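Local coordinates for protein catechol 1,2-dioxygenase (Acinetobacter sp., PDB 1DMH) that catalyses the iron(III)-dependent intradiol cleavage of catechol by dioxygen to cis,cis-muconate, the first step of catechol breakdown in the beta-ketoadipate pathway, at residues A[126-131]-A[157-162]; A[162-167]-A[177-182]; A[133-138]-A[191-196]. All blocks are in the same frame, centred on the assembly; numbering follows the deposited sequence.

Contact 1: residues A[126-131]-A[157-162]; sequences GSDPNG and HANTKG
The carboxylate of Asp128 meets Thr160 twice, at its backbone N and at its hydroxyl. Two type I beta turns, Asp128 to Gly131 and Asn159 to Gly162, face each other here, each opened by an Asx turn, in loops that leave strands of the dioxygenase beta domain. Asp128 OD2 accepts from Thr160 N at 2.8 Å, nearly in line with its own C-O bond, the N-H pointing at it at 159°. Thr160 OG1 sits astride the carboxylate, 2.7 Å from Asp128 OD1 and equally far from OD2. With chi1 at 61°, OG1 stands between the backbone N and carbonyl carbon of Thr160, a rotamer that puts the hydroxyl on the same side as the amide N-H, toward the acid. The methyl CG2 turns instead to Asn130 O and Gly131 CA. Asp128 is itself steadied from within its turn: OD1 takes a hydrogen bond from Asn130 N at 3.0 Å, on its anti side. Asn159 plays the matching role opposite, OD1 accepting from Lys161 N at 2.8 Å with the donor above the amide plane, and also from Phe163 N just beyond the turn. The contact lies near the surface, yet Asn159 is buried, its side chain about 8 Å from that of the iron ligand Tyr164. A water takes a hydrogen bond from Asn159 ND2 and gives a weak one to Ser127 OG, while Asn159 CB lies 3.1 Å from Asp128 OD2.

Contact 2: residues A[162-167]-A[177-182]; sequences GFYSHF and NMRRSI. With FE (Fe (III) ion), chain C; MCT (4-methylcatechol), chain D.
Arg179 holds Ser165 side-on through two nitrogens, and hydrogen bonds dominate the contact. NH2 gives a nearly straight bond to Ser165 O (2.8 Å, 162°), lying in both the carbonyl and the guanidinium planes. NE donates to Ser165 OG at 2.8 Å, tilted from the guanidinium plane, and only weakly to Ser165 O. Ser165 OG donates a hydrogen bond to a lone pair of Asn177 O, in the carbonyl plane, and a water joins Ser165 N to that same carbonyl. The other terminal nitrogen, NH1, bonds to Leu109 O.

The type II beta turn from Tyr164 to Phe167, which presents the Ser165 groups, begins at the tyrosine that is an iron ligand of this intradiol dioxygenase. Tyr164 OH binds the iron(III) at 1.9 Å, and 4-methylcatechol chelates it through O3 and O4; His224 and His226 are the protein's other ligands here.

Packing contacts gather at NH2 and NE. NH2 lies 3.6 Å from Tyr164 CB and meets the edge of the Phe167 ring at CD2, 3.5 Å away. NE approaches the edge of the His166 ring, whose NE2 is hydrogen-bonded to Phe176 N. Met178 bends at chi3 (-57°), bringing CE to 3.8 Å from Phe163 O.

Contact 3: residues A[133-138]-A[191-196]; sequences TLILHG and RVRTIL
Arg191 runs alongside His137 and finishes over Ile135 of the neighbouring strand. Its CB lies 3.9 Å from His137 CB, and CG is slightly nearer to that same atom. CG is anti to the backbone N (chi1 178°), and the chain stays extended from there to NE, which it carries past the histidine to 4.1 Å from Ile135 CG2. That methyl lies over one face of the guanidinium, offset toward its rim and 3.4 Å from CZ. At the tip, NH1 comes within 4.0 Å of His137 CD2, while NH2 is hydrogen-bonded to Asn277 OD1; His137 NE2 has its own partner in Glu285. Further along this face, Arg193 CB packs on Ile135 CD1, and its NH2 reaches Thr133 OG1 through a water besides its salt bridge to Glu280.

The other face carries Leu134, Leu136, Val192 and Thr194. Leu136 CB packs against Val192 CG2 at 3.7 Å, and the Leu134 and Leu196 side chains cross at about a right angle, CG against CD2; Leu134 also touches Ile225, of the catechol-binding site. Two hydrogen-bonded pairs, Leu134 with Thr194 and Leu136 with Val192, zip the backbones together. Thr194 N to Leu134 O is the straightest of the four bonds (2.8 Å, 173°). CA-H...O contacts fill in between them, and the strand axes run at 148°: this is a twisted antiparallel ladder within the mixed beta-sheet of the intradiol dioxygenase domain.

The three contacts lie on one side of the chain's centre, within the beta-rich dioxygenase domain; between centres, contact 2 is about 10 Å from contact 1 and about 13 Å from contact 3, itself about 13 Å from contact 1. Contacts 1 and 2 follow in series and share Gly162; segments of contacts 1 and 3 alternate along the chain, while contact 2 is nested in the loop closed by contact 3. Strands 179-183 and 189-195, consecutive in sequence, belong to the same mixed sheet. His157 links all three, its N probably bonded to Met178 O and its NE2 to Thr194 OG1. The sheet thus connects directly to the loop bearing the iron ligand Tyr164.

Contact 1: residues A[126-131]-A[157-162]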
ATOM      1  N   GLY A 126      -1.606  20.081  31.438  1.00 26.89           N
ATOM      2  CA  GLY A 126      -2.601  19.772  32.451  1.00 28.09           C
ATOM      3  C   GLY A 126      -4.021  19.591  31.927  1.00 29.13           C
ATOM      4  O   GLY A 126      -4.984  19.654  32.690  1.00 28.95           O
ATOM      5  N   SER A 127      -4.161  19.354  30.628  1.00 29.71           N
ATOM      6  CA  SER A 127      -5.473  19.162  30.031  1.00 30.90           C
ATOM      7  C   SER A 127      -6.022  17.751  30.230  1.00 32.20           C
ATOM      8  O   SER A 127      -7.180  17.491  29.905  1.00 33.01           O
ATOM      9  CB  SER A 127      -5.417  19.451  28.535  1.00 30.43           C
ATOM     10  OG  SER A 127      -4.517  18.566  27.890  1.00 31.51           O
ATOM     11  N   ASP A 128      -5.209  16.830  30.743  1.00 32.82           N
ATOM     12  CA  ASP A 128      -5.690  15.469  30.932  1.00 33.27           C
ATOM     13  C   ASP A 128      -6.290  15.345  32.331  1.00 33.66           C
ATOM     14  O   ASP A 128      -5.578  15.376  33.334  1.00 33.86           O
ATOM     15  CB  ASP A 128      -4.554  14.444  30.756  1.00 33.42           C
ATOM     16  CG  ASP A 128      -5.081  13.022  30.561  1.00 34.01           C
ATOM     17  OD1 ASP A 128      -6.039  12.635  31.265  1.00 34.09           O
ATOM     18  OD2 ASP A 128      -4.537  12.280  29.720  1.00 34.46           O
ATOM     19  N   PRO A 129      -7.618  15.165  32.409  1.00 33.86           N
ATOM     20  CA  PRO A 129      -8.337  15.035  33.674  1.00 33.28           C
ATOM     21  C   PRO A 129      -7.792  13.934  34.552  1.00 32.72           C
ATOM     22  O   PRO A 129      -7.745  14.073  35.768  1.00 33.24           O
ATOM     23  CB  PRO A 129      -9.764  14.747  33.219  1.00 33.89           C
ATOM     24  CG  PRO A 129      -9.844  15.513  31.914  1.00 34.49           C
ATOM     25  CD  PRO A 129      -8.559  15.006  31.285  1.00 34.22           C
ATOM     26  N   ASN A 130      -7.360  12.839  33.945  1.00 31.83           N
ATOM     27  CA  ASN A 130      -6.849  11.725  34.734  1.00 30.65           C
ATOM     28  C   ASN A 130      -5.343  11.621  34.758  1.00 28.74           C
ATOM     29  O   ASN A 130      -4.806  10.616  35.189  1.00 28.90           O
ATOM     30  CB  ASN A 130      -7.446  10.412  34.224  1.00 32.28           C
ATOM     31  CG  ASN A 130      -8.962  10.457  34.177  1.00 33.47           C
ATOM     32  OD1 ASN A 130      -9.619  10.669  35.194  1.00 35.18           O
ATOM     33  ND2 ASN A 130      -9.522  10.272  32.997  1.00 34.24           N
ATOM     34  N   GLY A 131      -4.657  12.663  34.313  1.00 26.98           N
ATOM     35  CA  GLY A 131      -3.216  12.599  34.302  1.00 25.15           C
ATOM     36  C   GLY A 131      -2.660  12.467  35.693  1.00 24.33           C
ATOM     37  O   GLY A 131      -3.161  13.087  36.624  1.00 24.98           O
ATOM     38  N   HIS A 157       5.458  11.572  24.234  1.00 12.75           N
ATOM     39  CA  HIS A 157       4.676  10.441  24.735  1.00 13.35           C
ATOM     40  C   HIS A 157       3.180  10.725  24.686  1.00 13.36           C
ATOM     41  O   HIS A 157       2.767  11.842  24.386  1.00 13.76           O
ATOM     42  CB  HIS A 157       5.120  10.094  26.162  1.00 12.94           C
ATOM     43  CG  HIS A 157       4.787  11.145  27.186  1.00 14.05           C
ATOM     44  ND1 HIS A 157       3.545  11.244  27.786  1.00 14.87           N
ATOM     45  CD2 HIS A 157       5.544  12.134  27.728  1.00 14.77           C
ATOM     46  CE1 HIS A 157       3.555  12.246  28.653  1.00 15.19           C
ATOM     47  NE2 HIS A 157       4.756  12.802  28.636  1.00 14.42           N
ATOM     48  N   ALA A 158       2.378   9.707  24.978  1.00 13.95           N
ATOM     49  CA  ALA A 158       0.920   9.814  24.937  1.00 14.76           C
ATOM     50  C   ALA A 158       0.298  10.249  26.270  1.00 15.10           C
ATOM     51  O   ALA A 158       0.982  10.280  27.295  1.00 14.34           O
ATOM     52  CB  ALA A 158       0.326   8.461  24.500  1.00 14.47           C
ATOM     53  N   ASN A 159      -0.991  10.595  26.242  1.00 16.30           N
ATOM     54  CA  ASN A 159      -1.676  10.982  27.466  1.00 18.17           C
ATOM     55  C   ASN A 159      -2.311   9.724  28.039  1.00 19.63           C
ATOM     56  O   ASN A 159      -1.994   8.626  27.578  1.00 19.87           O
ATOM     57  CB  ASN A 159      -2.737  12.076  27.228  1.00 18.57           C
ATOM     58  CG  ASN A 159      -3.823  11.667  26.238  1.00 18.81           C
ATOM     59  OD1 ASN A 159      -4.050  10.479  25.979  1.00 18.78           O
ATOM     60  ND2 ASN A 159      -4.531  12.667  25.709  1.00 18.52           N
ATOM     61  N   THR A 160      -3.202   9.871  29.027  1.00 20.86           N
ATOM     62  CA  THR A 160      -3.820   8.708  29.670  1.00 21.79           C
ATOM     63  C   THR A 160      -4.799   7.947  28.796  1.00 22.93           C
ATOM     64  O   THR A 160      -5.250   6.860  29.171  1.00 23.41           O
ATOM     65  CB  THR A 160      -4.532   9.081  31.004  1.00 21.65           C
ATOM     66  OG1 THR A 160      -5.580  10.029  30.752  1.00 22.20           O
ATOM     67  CG2 THR A 160      -3.529   9.681  31.981  1.00 21.47           C
ATOM     68  N   LYS A 161      -5.132   8.512  27.635  1.00 23.75           N
ATOM     69  CA  LYS A 161      -6.040   7.851  26.708  1.00 24.79           C
ATOM     70  C   LYS A 161      -5.266   7.194  25.568  1.00 24.42           C
ATOM     71  O   LYS A 161      -5.857   6.599  24.674  1.00 24.22           O
ATOM     72  CB  LYS A 161      -7.048   8.863  26.169  1.00 27.18           C
ATOM     73  CG  LYS A 161      -8.010   9.316  27.258  1.00 30.60           C
ATOM     74  CD  LYS A 161      -9.067  10.250  26.736  1.00 34.11           C
ATOM     75  CE  LYS A 161      -8.472  11.588  26.332  1.00 36.88           C
ATOM     76  NZ  LYS A 161      -9.491  12.506  25.676  1.00 38.55           N
ATOM     77  N   GLY A 162      -3.936   7.306  25.616  1.00 23.04           N
ATOM     78  CA  GLY A 162      -3.098   6.724  24.582  1.00 22.18           C
ATOM     79  C   GLY A 162      -2.963   7.578  23.326  1.00 22.09           C
ATOM     80  O   GLY A 162      -2.523   7.089  22.287  1.00 21.76           O
TER
HETATM   81  O   HOH W   1      -3.886  15.422  26.869  1.00 28.19           O

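Contact 2: residues A[162-167]-A[177-182]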
ATOM      1  N   GLY A 162      -3.936   7.306  25.616  1.00 23.04           N
ATOM      2  CA  GLY A 162      -3.098   6.724  24.582  1.00 22.18           C
ATOM      3  C   GLY A 162      -2.963   7.578  23.326  1.00 22.09           C
ATOM      4  O   GLY A 162      -2.523   7.089  22.287  1.00 21.76           O
ATOM      5  N   PHE A 163      -3.330   8.853  23.406  1.00 21.32           N
ATOM      6  CA  PHE A 163      -3.223   9.743  22.250  1.00 21.32           C
ATOM      7  C   PHE A 163      -2.069  10.735  22.365  1.00 20.14           C
ATOM      8  O   PHE A 163      -1.749  11.220  23.455  1.00 18.62           O
ATOM      9  CB  PHE A 163      -4.526  10.521  22.062  1.00 23.68           C
ATOM     10  CG  PHE A 163      -5.695   9.653  21.800  1.00 25.97           C
ATOM     11  CD1 PHE A 163      -5.540   8.461  21.095  1.00 27.60           C
ATOM     12  CD2 PHE A 163      -6.945  10.001  22.270  1.00 27.58           C
ATOM     13  CE1 PHE A 163      -6.624   7.611  20.864  1.00 28.93           C
ATOM     14  CE2 PHE A 163      -8.036   9.168  22.052  1.00 29.11           C
ATOM     15  CZ  PHE A 163      -7.871   7.960  21.341  1.00 29.01           C
ATOM     16  N   TYR A 164      -1.470  11.029  21.211  1.00 19.54           N
ATOM     17  CA  TYR A 164      -0.361  11.965  21.091  1.00 19.45           C
ATOM     18  C   TYR A 164      -0.859  13.259  20.477  1.00 19.65           C
ATOM     19  O   TYR A 164      -1.813  13.249  19.688  1.00 20.32           O
ATOM     20  CB  TYR A 164       0.722  11.432  20.144  1.00 18.64           C
ATOM     21  CG  TYR A 164       1.543  10.257  20.639  1.00 18.19           C
ATOM     22  CD1 TYR A 164       1.026   8.949  20.664  1.00 17.63           C
ATOM     23  CD2 TYR A 164       2.859  10.452  21.051  1.00 17.60           C
ATOM     24  CE1 TYR A 164       1.820   7.874  21.090  1.00 16.84           C
ATOM     25  CE2 TYR A 164       3.647   9.410  21.469  1.00 16.50           C
ATOM     26  CZ  TYR A 164       3.128   8.132  21.491  1.00 16.95           C
ATOM     27  OH  TYR A 164       3.933   7.136  21.949  1.00 17.37           O
ATOM     28  N   SER A 165      -0.205  14.369  20.817  1.00 19.30           N
ATOM     29  CA  SER A 165      -0.571  15.639  20.222  1.00 19.46           C
ATOM     30  C   SER A 165      -0.238  15.515  18.729  1.00 20.25           C
ATOM     31  O   SER A 165       0.691  14.784  18.350  1.00 20.25           O
ATOM     32  CB  SER A 165       0.199  16.808  20.881  1.00 18.72           C
ATOM     33  OG  SER A 165       1.598  16.691  20.782  1.00 17.42           O
ATOM     34  N   HIS A 166      -1.021  16.208  17.897  1.00 20.75           N
ATOM     35  CA  HIS A 166      -0.873  16.206  16.445  1.00 21.66           C
ATOM     36  C   HIS A 166      -1.418  14.928  15.796  1.00 22.91           C
ATOM     37  O   HIS A 166      -1.498  14.837  14.577  1.00 23.91           O
ATOM     38  CB  HIS A 166       0.587  16.457  16.067  1.00 21.99           C
ATOM     39  CG  HIS A 166       1.110  17.764  16.576  1.00 23.78           C
ATOM     40  ND1 HIS A 166       0.721  18.978  16.051  1.00 24.96           N
ATOM     41  CD2 HIS A 166       1.894  18.055  17.643  1.00 24.43           C
ATOM     42  CE1 HIS A 166       1.241  19.958  16.772  1.00 24.99           C
ATOM     43  NE2 HIS A 166       1.956  19.426  17.743  1.00 24.26           N
ATOM     44  N   PHE A 167      -1.797  13.940  16.601  1.00 23.60           N
ATOM     45  CA  PHE A 167      -2.369  12.693  16.073  1.00 25.29           C
ATOM     46  C   PHE A 167      -3.520  12.256  16.968  1.00 27.49           C
ATOM     47  O   PHE A 167      -3.847  11.072  17.024  1.00 27.53           O
ATOM     48  CB  PHE A 167      -1.344  11.548  16.025  1.00 22.80           C
ATOM     49  CG  PHE A 167      -0.120  11.866  15.240  1.00 21.57           C
ATOM     50  CD1 PHE A 167      -0.095  11.665  13.865  1.00 20.67           C
ATOM     51  CD2 PHE A 167       1.007  12.404  15.865  1.00 20.35           C
ATOM     52  CE1 PHE A 167       1.031  11.994  13.112  1.00 19.56           C
ATOM     53  CE2 PHE A 167       2.142  12.736  15.120  1.00 20.14           C
ATOM     54  CZ  PHE A 167       2.152  12.532  13.739  1.00 20.88           C
ATOM     55  N   ASN A 177       1.917  19.345  22.893  1.00 18.95           N
ATOM     56  CA  ASN A 177       1.593  18.903  24.237  1.00 18.06           C
ATOM     57  C   ASN A 177       2.353  17.575  24.408  1.00 17.60           C
ATOM     58  O   ASN A 177       2.313  16.718  23.512  1.00 16.63           O
ATOM     59  CB  ASN A 177       0.091  18.648  24.380  1.00 17.98           C
ATOM     60  CG  ASN A 177      -0.322  18.373  25.822  1.00 18.29           C
ATOM     61  OD1 ASN A 177      -1.277  17.629  26.074  1.00 20.33           O
ATOM     62  ND2 ASN A 177       0.370  18.989  26.767  1.00 16.65           N
ATOM     63  N   MET A 178       3.051  17.438  25.541  1.00 17.17           N
ATOM     64  CA  MET A 178       3.847  16.256  25.897  1.00 16.35           C
ATOM     65  C   MET A 178       4.983  15.963  24.906  1.00 16.52           C
ATOM     66  O   MET A 178       5.338  14.809  24.668  1.00 15.09           O
ATOM     67  CB  MET A 178       2.920  15.046  26.048  1.00 17.31           C
ATOM     68  CG  MET A 178       1.825  15.261  27.137  1.00 18.15           C
ATOM     69  SD  MET A 178       0.625  13.903  27.209  1.00 19.99           S
ATOM     70  CE  MET A 178       0.031  13.941  25.499  1.00 20.32           C
ATOM     71  N   ARG A 179       5.557  17.027  24.340  1.00 15.78           N
ATOM     72  CA  ARG A 179       6.667  16.926  23.396  1.00 16.29           C
ATOM     73  C   ARG A 179       7.632  18.084  23.717  1.00 16.66           C
ATOM     74  O   ARG A 179       7.253  19.248  23.590  1.00 16.55           O
ATOM     75  CB  ARG A 179       6.175  17.080  21.942  1.00 15.35           C
ATOM     76  CG  ARG A 179       5.232  15.995  21.413  1.00 14.81           C
ATOM     77  CD  ARG A 179       4.706  16.376  20.015  1.00 14.99           C
ATOM     78  NE  ARG A 179       3.759  15.409  19.453  1.00 15.75           N
ATOM     79  CZ  ARG A 179       4.100  14.212  18.968  1.00 15.33           C
ATOM     80  NH1 ARG A 179       5.377  13.825  18.973  1.00 14.57           N
ATOM     81  NH2 ARG A 179       3.162  13.415  18.457  1.00 14.66           N
ATOM     82  N   ARG A 180       8.865  17.779  24.120  1.00 16.50           N
ATOM     83  CA  ARG A 180       9.839  18.827  24.427  1.00 16.19           C
ATOM     84  C   ARG A 180      11.260  18.423  24.057  1.00 17.23           C
ATOM     85  O   ARG A 180      11.569  17.232  23.916  1.00 17.16           O
ATOM     86  CB  ARG A 180       9.840  19.150  25.927  1.00 16.39           C
ATOM     87  CG  ARG A 180       8.605  19.834  26.490  1.00 17.34           C
ATOM     88  CD  ARG A 180       8.405  21.248  25.945  1.00 17.80           C
ATOM     89  NE  ARG A 180       7.261  21.874  26.594  1.00 18.80           N
ATOM     90  CZ  ARG A 180       5.987  21.676  26.269  1.00 20.06           C
ATOM     91  NH1 ARG A 180       5.655  20.907  25.238  1.00 19.91           N
ATOM     92  NH2 ARG A 180       5.030  22.305  26.950  1.00 21.07           N
ATOM     93  N   SER A 181      12.125  19.427  23.903  1.00 16.46           N
ATOM     94  CA  SER A 181      13.543  19.195  23.655  1.00 16.48           C
ATOM     95  C   SER A 181      14.220  19.790  24.867  1.00 16.31           C
ATOM     96  O   SER A 181      13.920  20.918  25.249  1.00 16.30           O
ATOM     97  CB  SER A 181      14.039  19.926  22.412  1.00 16.59           C
ATOM     98  OG  SER A 181      13.497  19.338  21.257  1.00 17.98           O
ATOM     99  N   ILE A 182      15.108  19.034  25.486  1.00 16.77           N
ATOM    100  CA  ILE A 182      15.816  19.532  26.649  1.00 18.49           C
ATOM    101  C   ILE A 182      17.309  19.455  26.445  1.00 18.45           C
ATOM    102  O   ILE A 182      17.846  18.425  26.060  1.00 18.83           O
ATOM    103  CB  ILE A 182      15.413  18.761  27.910  1.00 19.94           C
ATOM    104  CG1 ILE A 182      13.921  18.975  28.113  1.00 21.13           C
ATOM    105  CG2 ILE A 182      16.221  19.239  29.140  1.00 19.64           C
ATOM    106  CD1 ILE A 182      13.449  18.427  29.332  1.00 25.72           C
TER
HETATM  107 FE    FE C 400       4.792   5.649  21.090  1.00 15.96          FE
HETATM  108  C1  MCT D 401       3.665   2.625  17.187  0.65 22.02           C
HETATM  109  C2  MCT D 401       4.785   3.176  17.832  0.65 22.11           C
HETATM  110  C3  MCT D 401       4.568   4.080  18.893  0.65 21.43           C
HETATM  111  O3  MCT D 401       5.651   4.624  19.534  0.65 22.31           O
HETATM  112  C4  MCT D 401       3.294   4.431  19.306  0.65 21.18           C
HETATM  113  O4  MCT D 401       3.141   5.312  20.348  0.65 22.48           O
HETATM  114  C5  MCT D 401       2.186   3.907  18.693  0.65 21.74           C
HETATM  115  C6  MCT D 401       2.388   2.952  17.573  0.65 22.01           C
HETATM  116  C   MCT D 401       3.876   1.638  16.024  0.65 22.40           C
HETATM  117  O   HOH W   2       2.150  13.864  22.470  1.00 20.40           O
HETATM  118  O   HOH W   3       4.480   5.540  18.534  0.35  3.70           O

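Contact 3: residues A[133-138]-A[191-196]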
ATOM      1  N   THR A 133       0.789  13.001  37.808  1.00 19.62           N
ATOM      2  CA  THR A 133       2.078  13.678  37.702  1.00 18.37           C
ATOM      3  C   THR A 133       3.254  12.737  37.683  1.00 17.09           C
ATOM      4  O   THR A 133       3.335  11.832  38.495  1.00 17.27           O
ATOM      5  CB  THR A 133       2.284  14.674  38.852  1.00 18.30           C
ATOM      6  OG1 THR A 133       1.174  15.565  38.893  1.00 17.87           O
ATOM      7  CG2 THR A 133       3.549  15.507  38.629  1.00 18.46           C
ATOM      8  N   LEU A 134       4.179  12.984  36.760  1.00 16.60           N
ATOM      9  CA  LEU A 134       5.381  12.169  36.600  1.00 16.15           C
ATOM     10  C   LEU A 134       6.590  13.095  36.536  1.00 15.91           C
ATOM     11  O   LEU A 134       6.589  14.045  35.750  1.00 15.84           O
ATOM     12  CB  LEU A 134       5.319  11.393  35.275  1.00 16.21           C
ATOM     13  CG  LEU A 134       6.151  10.134  35.010  1.00 17.81           C
ATOM     14  CD1 LEU A 134       6.623  10.203  33.586  1.00 17.39           C
ATOM     15  CD2 LEU A 134       7.276   9.956  35.958  1.00 16.67           C
ATOM     16  N   ILE A 135       7.602  12.830  37.362  1.00 15.96           N
ATOM     17  CA  ILE A 135       8.857  13.611  37.349  1.00 16.40           C
ATOM     18  C   ILE A 135       9.827  12.609  36.700  1.00 16.95           C
ATOM     19  O   ILE A 135      10.081  11.542  37.266  1.00 16.56           O
ATOM     20  CB  ILE A 135       9.383  13.941  38.799  1.00 16.95           C
ATOM     21  CG1 ILE A 135       8.359  14.784  39.555  1.00 17.85           C
ATOM     22  CG2 ILE A 135      10.744  14.651  38.752  1.00 16.37           C
ATOM     23  CD1 ILE A 135       8.011  16.058  38.875  1.00 20.22           C
ATOM     24  N   LEU A 136      10.348  12.927  35.520  1.00 16.18           N
ATOM     25  CA  LEU A 136      11.251  12.008  34.825  1.00 15.82           C
ATOM     26  C   LEU A 136      12.593  12.728  34.709  1.00 15.66           C
ATOM     27  O   LEU A 136      12.667  13.852  34.234  1.00 14.52           O
ATOM     28  CB  LEU A 136      10.697  11.723  33.441  1.00 15.23           C
ATOM     29  CG  LEU A 136      11.067  10.529  32.545  1.00 17.24           C
ATOM     30  CD1 LEU A 136      11.064  11.069  31.124  1.00 17.05           C
ATOM     31  CD2 LEU A 136      12.382   9.876  32.878  1.00 16.31           C
ATOM     32  N   HIS A 137      13.654  12.082  35.150  1.00 15.93           N
ATOM     33  CA  HIS A 137      14.943  12.732  35.078  1.00 16.83           C
ATOM     34  C   HIS A 137      16.068  11.720  34.924  1.00 16.52           C
ATOM     35  O   HIS A 137      15.889  10.517  35.119  1.00 16.13           O
ATOM     36  CB  HIS A 137      15.132  13.603  36.331  1.00 17.82           C
ATOM     37  CG  HIS A 137      15.074  12.839  37.620  1.00 18.92           C
ATOM     38  ND1 HIS A 137      16.195  12.323  38.231  1.00 19.84           N
ATOM     39  CD2 HIS A 137      14.023  12.468  38.393  1.00 19.80           C
ATOM     40  CE1 HIS A 137      15.842  11.669  39.325  1.00 19.56           C
ATOM     41  NE2 HIS A 137      14.529  11.741  39.446  1.00 18.92           N
ATOM     42  N   GLY A 138      17.231  12.218  34.540  1.00 16.22           N
ATOM     43  CA  GLY A 138      18.359  11.339  34.369  1.00 16.67           C
ATOM     44  C   GLY A 138      19.570  12.118  33.943  1.00 16.29           C
ATOM     45  O   GLY A 138      19.546  13.346  33.893  1.00 16.06           O
ATOM     46  N   ARG A 191      15.532  17.020  33.218  1.00 16.53           N
ATOM     47  CA  ARG A 191      14.488  16.733  34.163  1.00 17.41           C
ATOM     48  C   ARG A 191      13.213  17.292  33.591  1.00 17.67           C
ATOM     49  O   ARG A 191      13.190  18.424  33.098  1.00 18.28           O
ATOM     50  CB  ARG A 191      14.808  17.391  35.497  1.00 19.25           C
ATOM     51  CG  ARG A 191      13.752  17.186  36.560  1.00 22.13           C
ATOM     52  CD  ARG A 191      14.164  17.904  37.830  1.00 25.47           C
ATOM     53  NE  ARG A 191      13.063  18.033  38.788  1.00 28.82           N
ATOM     54  CZ  ARG A 191      12.823  17.189  39.793  1.00 30.32           C
ATOM     55  NH1 ARG A 191      13.637  16.147  39.998  1.00 30.55           N
ATOM     56  NH2 ARG A 191      11.778  17.407  40.609  1.00 29.50           N
ATOM     57  N   VAL A 192      12.154  16.497  33.596  1.00 16.79           N
ATOM     58  CA  VAL A 192      10.901  17.011  33.088  1.00 16.82           C
ATOM     59  C   VAL A 192       9.781  16.661  34.005  1.00 16.68           C
ATOM     60  O   VAL A 192       9.857  15.684  34.747  1.00 16.77           O
ATOM     61  CB  VAL A 192      10.529  16.453  31.695  1.00 16.82           C
ATOM     62  CG1 VAL A 192      11.529  16.874  30.717  1.00 16.73           C
ATOM     63  CG2 VAL A 192      10.438  14.937  31.729  1.00 16.40           C
ATOM     64  N   ARG A 193       8.757  17.497  33.977  1.00 15.76           N
ATOM     65  CA  ARG A 193       7.552  17.226  34.728  1.00 15.76           C
ATOM     66  C   ARG A 193       6.493  16.963  33.630  1.00 15.43           C
ATOM     67  O   ARG A 193       6.317  17.776  32.715  1.00 15.09           O
ATOM     68  CB  ARG A 193       7.143  18.423  35.594  1.00 15.87           C
ATOM     69  CG  ARG A 193       5.727  18.255  36.111  1.00 18.19           C
ATOM     70  CD  ARG A 193       5.272  19.346  37.062  1.00 19.11           C
ATOM     71  NE  ARG A 193       3.843  19.164  37.283  1.00 19.71           N
ATOM     72  CZ  ARG A 193       3.128  19.811  38.193  1.00 19.52           C
ATOM     73  NH1 ARG A 193       3.711  20.690  38.977  1.00 18.84           N
ATOM     74  NH2 ARG A 193       1.832  19.559  38.319  1.00 19.02           N
ATOM     75  N   THR A 194       5.819  15.815  33.698  1.00 14.96           N
ATOM     76  CA  THR A 194       4.801  15.500  32.709  1.00 14.82           C
ATOM     77  C   THR A 194       3.769  14.584  33.394  1.00 16.37           C
ATOM     78  O   THR A 194       3.562  14.708  34.608  1.00 15.82           O
ATOM     79  CB  THR A 194       5.442  14.825  31.480  1.00 14.04           C
ATOM     80  OG1 THR A 194       4.453  14.664  30.464  1.00 13.96           O
ATOM     81  CG2 THR A 194       6.043  13.479  31.840  1.00 12.97           C
ATOM     82  N   ILE A 195       3.090  13.715  32.644  1.00 16.64           N
ATOM     83  CA  ILE A 195       2.153  12.778  33.267  1.00 17.22           C
ATOM     84  C   ILE A 195       2.486  11.362  32.781  1.00 17.30           C
ATOM     85  O   ILE A 195       3.140  11.197  31.745  1.00 17.21           O
ATOM     86  CB  ILE A 195       0.657  13.076  32.912  1.00 18.37           C
ATOM     87  CG1 ILE A 195       0.457  13.017  31.402  1.00 19.80           C
ATOM     88  CG2 ILE A 195       0.227  14.432  33.469  1.00 17.49           C
ATOM     89  CD1 ILE A 195      -0.990  13.119  30.981  1.00 20.80           C
ATOM     90  N   LEU A 196       2.058  10.353  33.533  1.00 16.98           N
ATOM     91  CA  LEU A 196       2.288   8.962  33.137  1.00 17.51           C
ATOM     92  C   LEU A 196       1.430   8.639  31.936  1.00 16.77           C
ATOM     93  O   LEU A 196       0.224   8.847  31.957  1.00 16.65           O
ATOM     94  CB  LEU A 196       1.901   7.981  34.235  1.00 17.96           C
ATOM     95  CG  LEU A 196       2.970   7.437  35.162  1.00 20.31           C
ATOM     96  CD1 LEU A 196       2.296   6.429  36.080  1.00 21.12           C
ATOM     97  CD2 LEU A 196       4.079   6.756  34.378  1.00 19.63           C
TER
HETATM   98  O   HOH W   4       0.509  17.436  36.736  1.00 42.99           O